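Local structure of endonuclease PI-MtuI (2IMZ) at residues 18-23 and 145-150; 5-10 and 160-165; 33-38 and 154-159. The protein is the splicing domain of the Mycobacterium tuberculosis RecA intein, which probably excises itself from a precursor protein and joins the flanking sequences. The protein carries 1 engineered substitution. One frame throughout, in Å; residues are numbered along the deposited sequence.

Interaction 1 (18-23 and 145-150); sequences RIEDVV and RARTFD
Phe-149 packs against the first turn of helix 19-24, where that short helix crosses the long strand 134-153 of the intein (Hint) fold at 60°. No hydrogen bond passes between the segments, so the side chains carry the contact. Phe-149 CB has Ile-19 CG1 at 3.9 Å and Val-23 CG2 at the same separation. Further out, the two sides of the ring meet different branches. CD1 of Phe-149 comes within 3.8 Å of Ile-19 CG2, while CD2 lies 3.9 Å from Val-23 CB. Ile-19 and Val-23, one helical turn apart, thus approach obliquely from the helix side of the ring, one near CD1 and the other near CD2. The far end, CE1, CE2 and CZ, lies against Glu-20, whose CB stands over one face as a CH-pi contact, 3.9 Å from the centroid of the Phe-149 ring and 29° off the normal.

Glu-20 bends away beyond that carbon. With chi1 at 66° its CG sits between the backbone N and the carbonyl carbon, and the chain turns again at chi2; the carboxylate's OE2 accepts a hydrogen bond from Gly-5 N. Arg-147, salt-bridged to Glu-4, presents its guanidinium face to the edge of the Phe-149 ring, and its NH2 passes 4.1 Å from Glu-20 CB. The closest approach of the contact is Phe-149 CZ to Glu-20 CB, 3.5 Å.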
ATOM      1  N   ARG A  18     -15.824  -5.652 -10.880  1.00 14.51           N
ATOM      2  CA  ARG A  18     -14.603  -5.618 -11.674  1.00 13.53           C
ATOM      3  C   ARG A  18     -13.933  -4.330 -11.204  1.00 12.51           C
ATOM      4  O   ARG A  18     -14.569  -3.275 -11.145  1.00 12.52           O
ATOM      5  CB  ARG A  18     -14.909  -5.549 -13.166  1.00 17.04           C
ATOM      6  CG  ARG A  18     -15.577  -6.806 -13.718  1.00 21.63           C
ATOM      7  CD  ARG A  18     -15.671  -6.744 -15.231  1.00 24.96           C
ATOM      8  NE  ARG A  18     -16.277  -5.491 -15.669  1.00 30.69           N
ATOM      9  CZ  ARG A  18     -16.340  -5.087 -16.934  1.00 33.38           C
ATOM     10  NH1 ARG A  18     -15.833  -5.843 -17.902  1.00 34.54           N
ATOM     11  NH2 ARG A  18     -16.901  -3.922 -17.230  1.00 34.13           N
ATOM     12  N   ILE A  19     -12.655  -4.412 -10.860  1.00 10.92           N
ATOM     13  CA  ILE A  19     -11.952  -3.250 -10.344  1.00 11.35           C
ATOM     14  C   ILE A  19     -12.039  -1.990 -11.213  1.00 11.94           C
ATOM     15  O   ILE A  19     -12.143  -0.884 -10.682  1.00 12.98           O
ATOM     16  CB  ILE A  19     -10.465  -3.588 -10.049  1.00  9.47           C
ATOM     17  CG1 ILE A  19      -9.848  -2.478  -9.194  1.00 11.64           C
ATOM     18  CG2 ILE A  19      -9.689  -3.787 -11.351  1.00 11.21           C
ATOM     19  CD1 ILE A  19      -8.554  -2.885  -8.489  1.00 10.96           C
ATOM     20  N   GLU A  20     -12.017  -2.141 -12.535  1.00 14.04           N
ATOM     21  CA  GLU A  20     -12.084  -0.961 -13.396  1.00 14.39           C
ATOM     22  C   GLU A  20     -13.417  -0.228 -13.244  1.00 15.17           C
ATOM     23  O   GLU A  20     -13.473   0.999 -13.364  1.00 16.17           O
ATOM     24  CB  GLU A  20     -11.849  -1.329 -14.869  1.00 14.77           C
ATOM     25  CG  GLU A  20     -12.914  -2.207 -15.515  1.00 15.13           C
ATOM     26  CD  GLU A  20     -12.628  -3.694 -15.375  1.00 18.69           C
ATOM     27  OE1 GLU A  20     -13.202  -4.481 -16.156  1.00 19.87           O
ATOM     28  OE2 GLU A  20     -11.839  -4.078 -14.486  1.00 17.22           O
ATOM     29  N   ASP A  21     -14.488  -0.973 -12.985  1.00 13.77           N
ATOM     30  CA  ASP A  21     -15.795  -0.350 -12.808  1.00 14.63           C
ATOM     31  C   ASP A  21     -15.833   0.391 -11.483  1.00 14.57           C
ATOM     32  O   ASP A  21     -16.448   1.455 -11.363  1.00 14.78           O
ATOM     33  CB  ASP A  21     -16.913  -1.396 -12.840  1.00 16.02           C
ATOM     34  CG  ASP A  21     -16.992  -2.125 -14.165  1.00 17.55           C
ATOM     35  OD1 ASP A  21     -16.591  -1.543 -15.195  1.00 19.48           O
ATOM     36  OD2 ASP A  21     -17.471  -3.278 -14.181  1.00 20.16           O
ATOM     37  N   VAL A  22     -15.174  -0.179 -10.478  1.00 13.01           N
ATOM     38  CA  VAL A  22     -15.123   0.444  -9.167  1.00 12.04           C
ATOM     39  C   VAL A  22     -14.363   1.763  -9.257  1.00 12.48           C
ATOM     40  O   VAL A  22     -14.779   2.766  -8.679  1.00 12.54           O
ATOM     41  CB  VAL A  22     -14.426  -0.480  -8.143  1.00 12.08           C
ATOM     42  CG1 VAL A  22     -14.329   0.203  -6.793  1.00 11.45           C
ATOM     43  CG2 VAL A  22     -15.208  -1.776  -8.010  1.00 13.39           C
ATOM     44  N   VAL A  23     -13.254   1.760  -9.989  1.00 12.57           N
ATOM     45  CA  VAL A  23     -12.449   2.972 -10.141  1.00 13.97           C
ATOM     46  C   VAL A  23     -13.110   4.007 -11.055  1.00 15.20           C
ATOM     47  O   VAL A  23     -13.148   5.196 -10.719  1.00 14.95           O
ATOM     48  CB  VAL A  23     -11.036   2.637 -10.684  1.00 14.83           C
ATOM     49  CG1 VAL A  23     -10.295   3.920 -11.049  1.00 16.02           C
ATOM     50  CG2 VAL A  23     -10.247   1.868  -9.626  1.00 14.10           C
ATOM     51  N   ARG A 145       0.506  -7.100 -21.185  1.00 22.79           N
ATOM     52  CA  ARG A 145       0.162  -5.700 -20.980  1.00 23.50           C
ATOM     53  C   ARG A 145      -1.321  -5.573 -20.667  1.00 23.18           C
ATOM     54  O   ARG A 145      -2.158  -6.177 -21.338  1.00 23.58           O
ATOM     55  CB  ARG A 145       0.485  -4.896 -22.242  1.00 25.82           C
ATOM     56  CG  ARG A 145       1.938  -4.991 -22.678  1.00 29.03           C
ATOM     57  CD  ARG A 145       2.834  -4.212 -21.739  1.00 31.11           C
ATOM     58  NE  ARG A 145       2.546  -2.782 -21.789  1.00 34.13           N
ATOM     59  CZ  ARG A 145       3.130  -1.874 -21.013  1.00 34.49           C
ATOM     60  NH1 ARG A 145       4.036  -2.245 -20.119  1.00 35.32           N
ATOM     61  NH2 ARG A 145       2.810  -0.593 -21.135  1.00 36.18           N
ATOM     62  N   ALA A 146      -1.646  -4.778 -19.654  1.00 21.45           N
ATOM     63  CA  ALA A 146      -3.036  -4.582 -19.270  1.00 21.26           C
ATOM     64  C   ALA A 146      -3.219  -3.288 -18.496  1.00 19.91           C
ATOM     65  O   ALA A 146      -2.295  -2.820 -17.830  1.00 20.84           O
ATOM     66  CB  ALA A 146      -3.506  -5.756 -18.415  1.00 21.05           C
ATOM     67  N   ARG A 147      -4.408  -2.705 -18.593  1.00 19.59           N
ATOM     68  CA  ARG A 147      -4.696  -1.493 -17.840  1.00 20.44           C
ATOM     69  C   ARG A 147      -4.726  -1.968 -16.399  1.00 19.32           C
ATOM     70  O   ARG A 147      -5.222  -3.063 -16.120  1.00 18.86           O
ATOM     71  CB  ARG A 147      -6.062  -0.920 -18.211  1.00 22.93           C
ATOM     72  CG  ARG A 147      -6.192  -0.474 -19.653  1.00 25.84           C
ATOM     73  CD  ARG A 147      -7.341   0.502 -19.778  1.00 29.34           C
ATOM     74  NE  ARG A 147      -8.595  -0.063 -19.290  1.00 33.92           N
ATOM     75  CZ  ARG A 147      -9.668   0.659 -18.986  1.00 34.67           C
ATOM     76  NH1 ARG A 147      -9.642   1.977 -19.118  1.00 35.34           N
ATOM     77  NH2 ARG A 147     -10.771   0.063 -18.554  1.00 36.13           N
ATOM     78  N   THR A 148      -4.200  -1.160 -15.487  1.00 17.43           N
ATOM     79  CA  THR A 148      -4.165  -1.545 -14.085  1.00 16.54           C
ATOM     80  C   THR A 148      -4.807  -0.507 -13.178  1.00 17.09           C
ATOM     81  O   THR A 148      -4.967   0.658 -13.556  1.00 16.35           O
ATOM     82  CB  THR A 148      -2.717  -1.818 -13.630  1.00 15.69           C
ATOM     83  OG1 THR A 148      -1.935  -0.625 -13.766  1.00 16.44           O
ATOM     84  CG2 THR A 148      -2.102  -2.919 -14.479  1.00 13.95           C
ATOM     85  N   PHE A 149      -5.176  -0.944 -11.977  1.00 15.79           N
ATOM     86  CA  PHE A 149      -5.849  -0.085 -11.017  1.00 14.86           C
ATOM     87  C   PHE A 149      -5.449  -0.399  -9.587  1.00 14.26           C
ATOM     88  O   PHE A 149      -4.797  -1.409  -9.315  1.00 13.69           O
ATOM     89  CB  PHE A 149      -7.366  -0.251 -11.148  1.00 15.92           C
ATOM     90  CG  PHE A 149      -7.866  -0.125 -12.556  1.00 16.58           C
ATOM     91  CD1 PHE A 149      -7.765  -1.191 -13.443  1.00 16.79           C
ATOM     92  CD2 PHE A 149      -8.392   1.078 -13.011  1.00 16.23           C
ATOM     93  CE1 PHE A 149      -8.175  -1.063 -14.767  1.00 18.70           C
ATOM     94  CE2 PHE A 149      -8.805   1.219 -14.329  1.00 16.20           C
ATOM     95  CZ  PHE A 149      -8.696   0.146 -15.213  1.00 17.25           C
ATOM     96  N   ASP A 150      -5.874   0.463  -8.672  1.00 14.33           N
ATOM     97  CA  ASP A 150      -5.572   0.297  -7.260  1.00 16.64           C
ATOM     98  C   ASP A 150      -6.712   0.907  -6.444  1.00 15.74           C
ATOM     99  O   ASP A 150      -7.435   1.776  -6.932  1.00 13.74           O
ATOM    100  CB  ASP A 150      -4.246   0.993  -6.938  1.00 22.68           C
ATOM    101  CG  ASP A 150      -3.570   0.432  -5.708  1.00 28.18           C
ATOM    102  OD1 ASP A 150      -3.462  -0.809  -5.598  1.00 31.46           O
ATOM    103  OD2 ASP A 150      -3.127   1.236  -4.857  1.00 33.07           O
TER

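Interaction 2 (5-10 and 160-165); sequences GTRIFD and VAEGVV
Arg-7 and Glu-162 hold the beginning of strand 7-9 to the tight hairpin that joins strands 159-161 and 164-166 near the C-terminal end of the chain. Glu-162 sits in the type I' turn running from Ala-161 to Val-164, its own backbone at positive phi. Its side chain leaves with CG beside the backbone N (chi1 -71°) and folds back at chi2, which brings the carboxylate round to Arg-7. The arginine starts out likewise, extends through chi2, then bends at chi3 to turn its guanidinium edge to the acid.

The salt bridge is side-on: Arg-7 NE donates to Glu-162 OE2 at 2.8 Å, on that oxygen's syn lone pair, while Arg-7 NH2 donates to Glu-162 OE1 at 2.6 Å. Both oxygens are near the guanidinium plane, although the two planar groups are twisted by 38°. OE2 of Glu-162 also takes the backbone N-H of Arg-7, at 2.8 Å and from the anti side. In return, Glu-162 N donates to Arg-7 O at 2.8 Å, an almost straight bond at 176°.

Next to this polar pair, Ala-161 CB is squeezed against Ile-8 CD1 at 3.5 Å and has Thr-6 CG2 at 3.7 Å. Thr-6 OG1 hydrogen-bonds to Ala-3 O. Further along, a water donates to both Phe-9 O and Val-160 O, linking the backbones where they part.

One residue on each side therefore supplies backbone and side chain alike: three N-H groups of Arg-7 converge on the carboxylate, two of them on OE2. This would be expected to favour the ionised acid and leave the carboxylate little freedom to rotate.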
ATOM      1  N   GLY A   5     -10.301  -6.295 -14.916  1.00 14.40           N
ATOM      2  CA  GLY A   5     -10.943  -7.595 -14.841  1.00 14.72           C
ATOM      3  C   GLY A   5     -10.850  -8.238 -13.471  1.00 13.82           C
ATOM      4  O   GLY A   5     -11.548  -9.214 -13.194  1.00 14.56           O
ATOM      5  N   THR A   6      -9.986  -7.704 -12.615  1.00 12.53           N
ATOM      6  CA  THR A   6      -9.823  -8.241 -11.264  1.00 11.53           C
ATOM      7  C   THR A   6     -11.151  -8.157 -10.522  1.00 10.70           C
ATOM      8  O   THR A   6     -11.732  -7.079 -10.401  1.00 12.21           O
ATOM      9  CB  THR A   6      -8.777  -7.448 -10.462  1.00 11.11           C
ATOM     10  OG1 THR A   6      -7.496  -7.561 -11.097  1.00 12.37           O
ATOM     11  CG2 THR A   6      -8.690  -7.983  -9.043  1.00 10.43           C
ATOM     12  N   ARG A   7     -11.616  -9.293 -10.008  1.00 10.21           N
ATOM     13  CA  ARG A   7     -12.890  -9.340  -9.294  1.00 10.96           C
ATOM     14  C   ARG A   7     -12.744  -9.100  -7.797  1.00 11.73           C
ATOM     15  O   ARG A   7     -12.007  -9.805  -7.105  1.00 11.80           O
ATOM     16  CB  ARG A   7     -13.577 -10.685  -9.574  1.00 12.47           C
ATOM     17  CG  ARG A   7     -14.033 -10.800 -11.025  1.00 15.18           C
ATOM     18  CD  ARG A   7     -14.266 -12.232 -11.481  1.00 14.17           C
ATOM     19  NE  ARG A   7     -13.034 -13.016 -11.480  1.00 18.69           N
ATOM     20  CZ  ARG A   7     -12.881 -14.163 -12.133  1.00 17.52           C
ATOM     21  NH1 ARG A   7     -13.883 -14.660 -12.849  1.00 20.34           N
ATOM     22  NH2 ARG A   7     -11.727 -14.820 -12.066  1.00 19.87           N
ATOM     23  N   ILE A   8     -13.456  -8.084  -7.312  1.00 10.58           N
ATOM     24  CA  ILE A   8     -13.426  -7.697  -5.905  1.00 12.60           C
ATOM     25  C   ILE A   8     -14.766  -7.996  -5.242  1.00 11.65           C
ATOM     26  O   ILE A   8     -15.802  -7.487  -5.667  1.00 13.20           O
ATOM     27  CB  ILE A   8     -13.154  -6.185  -5.751  1.00 10.42           C
ATOM     28  CG1 ILE A   8     -11.897  -5.789  -6.532  1.00 15.09           C
ATOM     29  CG2 ILE A   8     -13.000  -5.832  -4.273  1.00 13.57           C
ATOM     30  CD1 ILE A   8     -10.644  -6.487  -6.078  1.00 16.76           C
ATOM     31  N   PHE A   9     -14.731  -8.817  -4.200  1.00 11.62           N
ATOM     32  CA  PHE A   9     -15.929  -9.212  -3.467  1.00 11.83           C
ATOM     33  C   PHE A   9     -16.319  -8.213  -2.378  1.00 12.06           C
ATOM     34  O   PHE A   9     -15.493  -7.842  -1.550  1.00 11.85           O
ATOM     35  CB  PHE A   9     -15.686 -10.593  -2.842  1.00 13.75           C
ATOM     36  CG  PHE A   9     -16.788 -11.068  -1.925  1.00 14.16           C
ATOM     37  CD1 PHE A   9     -18.105 -11.131  -2.365  1.00 14.72           C
ATOM     38  CD2 PHE A   9     -16.488 -11.517  -0.642  1.00 14.06           C
ATOM     39  CE1 PHE A   9     -19.110 -11.643  -1.537  1.00 14.60           C
ATOM     40  CE2 PHE A   9     -17.484 -12.028   0.191  1.00 12.94           C
ATOM     41  CZ  PHE A   9     -18.796 -12.092  -0.259  1.00 14.01           C
ATOM     42  N   ASP A  10     -17.579  -7.774  -2.397  1.00 11.78           N
ATOM     43  CA  ASP A  10     -18.099  -6.853  -1.384  1.00 13.66           C
ATOM     44  C   ASP A  10     -18.887  -7.761  -0.439  1.00 14.06           C
ATOM     45  O   ASP A  10     -19.978  -8.217  -0.777  1.00 15.15           O
ATOM     46  CB  ASP A  10     -19.036  -5.817  -2.014  1.00 14.51           C
ATOM     47  CG  ASP A  10     -19.608  -4.850  -0.987  1.00 14.03           C
ATOM     48  OD1 ASP A  10     -19.864  -5.287   0.152  1.00 14.92           O
ATOM     49  OD2 ASP A  10     -19.816  -3.663  -1.319  1.00 14.21           O
ATOM     50  N   VAL A 160      -9.544  -8.279  -0.522  1.00 10.68           N
ATOM     51  CA  VAL A 160      -9.561  -9.543  -1.224  1.00 11.01           C
ATOM     52  C   VAL A 160      -9.849  -9.260  -2.692  1.00 11.51           C
ATOM     53  O   VAL A 160     -10.826  -8.590  -3.028  1.00 10.88           O
ATOM     54  CB  VAL A 160     -10.635 -10.488  -0.642  1.00 11.00           C
ATOM     55  CG1 VAL A 160     -10.848 -11.679  -1.571  1.00 10.52           C
ATOM     56  CG2 VAL A 160     -10.196 -10.969   0.734  1.00 12.40           C
ATOM     57  N   ALA A 161      -8.959  -9.746  -3.552  1.00 10.32           N
ATOM     58  CA  ALA A 161      -9.081  -9.593  -4.999  1.00  9.48           C
ATOM     59  C   ALA A 161      -8.911 -11.001  -5.557  1.00  9.73           C
ATOM     60  O   ALA A 161      -7.934 -11.678  -5.227  1.00  8.39           O
ATOM     61  CB  ALA A 161      -7.982  -8.672  -5.526  1.00 11.05           C
ATOM     62  N   GLU A 162      -9.852 -11.435  -6.392  1.00  8.56           N
ATOM     63  CA  GLU A 162      -9.823 -12.782  -6.957  1.00  9.56           C
ATOM     64  C   GLU A 162      -9.733 -13.807  -5.820  1.00  8.94           C
ATOM     65  O   GLU A 162      -9.114 -14.867  -5.961  1.00  9.87           O
ATOM     66  CB  GLU A 162      -8.643 -12.961  -7.920  1.00 12.12           C
ATOM     67  CG  GLU A 162      -8.787 -12.215  -9.240  1.00 13.29           C
ATOM     68  CD  GLU A 162      -9.992 -12.670 -10.043  1.00 16.21           C
ATOM     69  OE1 GLU A 162     -10.248 -13.892 -10.087  1.00 18.36           O
ATOM     70  OE2 GLU A 162     -10.673 -11.814 -10.644  1.00 14.44           O
ATOM     71  N   GLY A 163     -10.358 -13.471  -4.694  1.00 10.73           N
ATOM     72  CA  GLY A 163     -10.372 -14.353  -3.540  1.00  9.78           C
ATOM     73  C   GLY A 163      -9.104 -14.415  -2.705  1.00 11.57           C
ATOM     74  O   GLY A 163      -9.067 -15.135  -1.710  1.00 11.00           O
ATOM     75  N   VAL A 164      -8.084 -13.647  -3.085  1.00  9.68           N
ATOM     76  CA  VAL A 164      -6.794 -13.636  -2.391  1.00 10.85           C
ATOM     77  C   VAL A 164      -6.587 -12.318  -1.643  1.00 10.97           C
ATOM     78  O   VAL A 164      -6.937 -11.262  -2.156  1.00 10.15           O
ATOM     79  CB  VAL A 164      -5.638 -13.792  -3.415  1.00 11.18           C
ATOM     80  CG1 VAL A 164      -4.292 -13.799  -2.701  1.00 12.09           C
ATOM     81  CG2 VAL A 164      -5.822 -15.070  -4.214  1.00 14.98           C
ATOM     82  N   VAL A 165      -6.030 -12.370  -0.433  1.00 11.03           N
ATOM     83  CA  VAL A 165      -5.786 -11.129   0.299  1.00  9.76           C
ATOM     84  C   VAL A 165      -4.565 -10.453  -0.310  1.00 10.31           C
ATOM     85  O   VAL A 165      -3.472 -11.024  -0.314  1.00 11.39           O
ATOM     86  CB  VAL A 165      -5.487 -11.363   1.798  1.00 11.26           C
ATOM     87  CG1 VAL A 165      -5.181 -10.027   2.472  1.00 11.97           C
ATOM     88  CG2 VAL A 165      -6.672 -12.036   2.476  1.00 11.21           C
TER
HETATM   89  O   HOH W   1     -12.825  -7.974  -1.148  1.00 11.62           O

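Interaction 3 (33-38 and 154-159); sequences AAAKDG and EELHTL. With ZN (zinc ion), chain C.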
ATOM      1  N   ALA A  33     -11.368  -7.141   4.252  1.00 10.70           N
ATOM      2  CA  ALA A  33     -10.039  -6.671   4.622  1.00 11.96           C
ATOM      3  C   ALA A  33      -9.496  -7.467   5.795  1.00 12.36           C
ATOM      4  O   ALA A  33     -10.235  -7.813   6.716  1.00 13.71           O
ATOM      5  CB  ALA A  33     -10.092  -5.185   4.977  1.00 12.13           C
ATOM      6  N   ALA A  34      -8.200  -7.756   5.755  1.00 12.56           N
ATOM      7  CA  ALA A  34      -7.550  -8.507   6.819  1.00 12.97           C
ATOM      8  C   ALA A  34      -6.866  -7.575   7.809  1.00 13.80           C
ATOM      9  O   ALA A  34      -6.168  -6.642   7.414  1.00 14.32           O
ATOM     10  CB  ALA A  34      -6.524  -9.471   6.226  1.00 12.12           C
ATOM     11  N   ALA A  35      -7.067  -7.842   9.098  1.00 14.57           N
ATOM     12  CA  ALA A  35      -6.459  -7.050  10.162  1.00 15.92           C
ATOM     13  C   ALA A  35      -5.112  -7.676  10.524  1.00 17.10           C
ATOM     14  O   ALA A  35      -4.773  -8.756  10.039  1.00 16.65           O
ATOM     15  CB  ALA A  35      -7.377  -7.020  11.383  1.00 16.73           C
ATOM     16  N   LYS A  36      -4.349  -7.002  11.379  1.00 16.80           N
ATOM     17  CA  LYS A  36      -3.033  -7.496  11.773  1.00 20.02           C
ATOM     18  C   LYS A  36      -3.021  -8.927  12.303  1.00 20.78           C
ATOM     19  O   LYS A  36      -2.089  -9.690  12.025  1.00 20.32           O
ATOM     20  CB  LYS A  36      -2.418  -6.570  12.825  1.00 22.20           C
ATOM     21  CG  LYS A  36      -1.079  -7.063  13.356  1.00 26.87           C
ATOM     22  CD  LYS A  36      -0.525  -6.151  14.438  1.00 30.42           C
ATOM     23  CE  LYS A  36      -1.462  -6.065  15.631  1.00 33.35           C
ATOM     24  NZ  LYS A  36      -0.872  -5.255  16.734  1.00 35.55           N
ATOM     25  N   ASP A  37      -4.047  -9.289  13.067  1.00 21.54           N
ATOM     26  CA  ASP A  37      -4.124 -10.630  13.644  1.00 23.42           C
ATOM     27  C   ASP A  37      -4.710 -11.684  12.710  1.00 23.08           C
ATOM     28  O   ASP A  37      -4.888 -12.837  13.104  1.00 24.05           O
ATOM     29  CB  ASP A  37      -4.923 -10.602  14.954  1.00 24.23           C
ATOM     30  CG  ASP A  37      -6.323 -10.039  14.782  1.00 26.69           C
ATOM     31  OD1 ASP A  37      -6.775  -9.883  13.627  1.00 25.16           O
ATOM     32  OD2 ASP A  37      -6.977  -9.757  15.808  1.00 29.10           O
ATOM     33  N   GLY A  38      -5.011 -11.298  11.475  1.00 21.76           N
ATOM     34  CA  GLY A  38      -5.560 -12.256  10.532  1.00 21.23           C
ATOM     35  C   GLY A  38      -7.077 -12.311  10.490  1.00 21.00           C
ATOM     36  O   GLY A  38      -7.646 -13.037   9.672  1.00 22.14           O
ATOM     37  N   GLU A 154     -10.192   1.813   3.806  1.00 15.05           N
ATOM     38  CA  GLU A 154     -10.098   2.459   5.105  1.00 16.82           C
ATOM     39  C   GLU A 154      -9.515   1.582   6.212  1.00 16.80           C
ATOM     40  O   GLU A 154      -9.846   0.399   6.331  1.00 14.68           O
ATOM     41  CB  GLU A 154     -11.476   2.958   5.532  1.00 20.81           C
ATOM     42  CG  GLU A 154     -11.521   3.492   6.950  1.00 26.20           C
ATOM     43  CD  GLU A 154     -12.932   3.786   7.402  1.00 29.65           C
ATOM     44  OE1 GLU A 154     -13.527   4.754   6.892  1.00 31.08           O
ATOM     45  OE2 GLU A 154     -13.448   3.039   8.261  1.00 35.10           O
ATOM     46  N   GLU A 155      -8.635   2.195   7.000  1.00 14.75           N
ATOM     47  CA  GLU A 155      -7.986   1.581   8.158  1.00 14.93           C
ATOM     48  C   GLU A 155      -7.046   0.385   7.985  1.00 15.91           C
ATOM     49  O   GLU A 155      -5.875   0.455   8.366  1.00 15.31           O
ATOM     50  CB  GLU A 155      -9.050   1.223   9.211  1.00 17.59           C
ATOM     51  CG  GLU A 155      -8.476   0.595  10.488  1.00 17.68           C
ATOM     52  CD  GLU A 155      -9.541   0.178  11.492  1.00 23.27           C
ATOM     53  OE1 GLU A 155     -10.574  -0.389  11.081  1.00 23.29           O
ATOM     54  OE2 GLU A 155      -9.337   0.401  12.706  1.00 25.66           O
ATOM     55  N   LEU A 156      -7.544  -0.706   7.413  1.00 13.52           N
ATOM     56  CA  LEU A 156      -6.744  -1.918   7.289  1.00 13.90           C
ATOM     57  C   LEU A 156      -5.772  -2.034   6.119  1.00 13.66           C
ATOM     58  O   LEU A 156      -4.853  -2.846   6.166  1.00 12.50           O
ATOM     59  CB  LEU A 156      -7.669  -3.133   7.341  1.00 13.09           C
ATOM     60  CG  LEU A 156      -8.503  -3.150   8.631  1.00 15.96           C
ATOM     61  CD1 LEU A 156      -9.421  -4.365   8.655  1.00 13.87           C
ATOM     62  CD2 LEU A 156      -7.569  -3.169   9.836  1.00 14.67           C
ATOM     63  N   HIS A 157      -5.975  -1.238   5.076  1.00 13.19           N
ATOM     64  CA  HIS A 157      -5.063  -1.241   3.938  1.00 12.86           C
ATOM     65  C   HIS A 157      -4.862  -2.568   3.219  1.00 12.99           C
ATOM     66  O   HIS A 157      -3.795  -2.818   2.656  1.00 12.11           O
ATOM     67  CB  HIS A 157      -3.701  -0.696   4.382  1.00 15.32           C
ATOM     68  CG  HIS A 157      -3.719   0.766   4.695  1.00 14.93           C
ATOM     69  ND1 HIS A 157      -3.670   1.735   3.716  1.00 15.12           N
ATOM     70  CD2 HIS A 157      -3.840   1.427   5.873  1.00 17.74           C
ATOM     71  CE1 HIS A 157      -3.762   2.929   4.277  1.00 14.92           C
ATOM     72  NE2 HIS A 157      -3.868   2.769   5.584  1.00 16.33           N
ATOM     73  N   THR A 158      -5.880  -3.420   3.241  1.00 10.73           N
ATOM     74  CA  THR A 158      -5.816  -4.705   2.552  1.00 11.79           C
ATOM     75  C   THR A 158      -7.194  -4.993   1.960  1.00 10.33           C
ATOM     76  O   THR A 158      -8.179  -4.349   2.320  1.00  9.80           O
ATOM     77  CB  THR A 158      -5.430  -5.868   3.506  1.00 11.46           C
ATOM     78  OG1 THR A 158      -6.436  -6.020   4.517  1.00 13.19           O
ATOM     79  CG2 THR A 158      -4.085  -5.602   4.170  1.00 12.22           C
ATOM     80  N   LEU A 159      -7.259  -5.945   1.040  1.00 11.11           N
ATOM     81  CA  LEU A 159      -8.533  -6.312   0.427  1.00 12.25           C
ATOM     82  C   LEU A 159      -8.407  -7.638  -0.294  1.00 10.59           C
ATOM     83  O   LEU A 159      -7.308  -8.072  -0.636  1.00 10.70           O
ATOM     84  CB  LEU A 159      -9.000  -5.255  -0.580  1.00 12.99           C
ATOM     85  CG  LEU A 159      -8.241  -5.210  -1.909  1.00 12.94           C
ATOM     86  CD1 LEU A 159      -9.122  -4.617  -3.002  1.00 15.93           C
ATOM     87  CD2 LEU A 159      -6.971  -4.406  -1.724  1.00 16.36           C
TER
HETATM   88 ZN    ZN C 501      -3.363   1.714   1.778  1.00 15.40          ZN
HETATM   89  O   HOH W   2      -4.302  -4.768   8.048  1.00 17.66           O
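Ala-34 and Thr-158 make the direct hydrogen bond of this contact: Ala-34 N donates to Thr-158 OG1 at 2.8 Å, appreciably bent at 139°. The threonine can receive it because chi1, 63°, sets OG1 between its backbone N and carbonyl carbon, facing the strand end. A water adds a second polar link, donating to Ala-34 O and to Leu-156 O at 2.7 Å each, so both the N-H and the C=O of Ala-34 are tied to the loop 154-159. Less well served is Thr-158 O, which is buried with no polar partner; what lies against it is the methyl of Ala-33, with CB 3.4 Å from Thr-158 O.

Apolar contact comes mainly from Leu-156, which spreads over three alanines in succession. Its CD1 packs on Ala-33 CB at 3.8 Å, its CB lies against Ala-34 O at the same distance, and its CD2 reaches Ala-35, with 4.2 Å between Leu-156 CD2 and Ala-35 CB. The small methyls probably help the two backbones come close, down to 4.5 Å between the CA atoms of Ala-33 and Leu-159.

Metal binding occupies the other side of the loop. The side chain of His-157 points away from 33-38 and binds a zinc ion through ND1 at 2.0 Å. Glu-152 of the same chain and His-167 of the second subunit are further ligands, so the metal bridges two chains.

The alanines form the end of strand 30-34 and the start of the type I turn leading into its antiparallel partner, strand 40-52. The loop comes off strand 134-153 and enters strand 159-161, where Leu-159 makes a backbone hydrogen bond with Val-166 and packs on Leu-151 and Val-153.

How the interactions relate
The chain runs 5-10, 18-23, 33-38, then 145-150, 154-159 and last 160-165, the partner of 5-10. Interaction 2 therefore spans the other two, which cross each other. Its centre lies about 4 Å from that of the chain, with the centre of interaction 1 about 12 Å and that of interaction 3 about 14 Å away; the centres of those two are about 21 Å apart, and both reach the same antiparallel sheet. A probable backbone hydrogen bond from Ile-19 N to Thr-6 O ties interactions 1 and 2, while Ile-8 packing on Leu-159 joins 2 and 3. Interaction 2 brings the segments near the two chain ends, where splicing probably occurs, together in one domain.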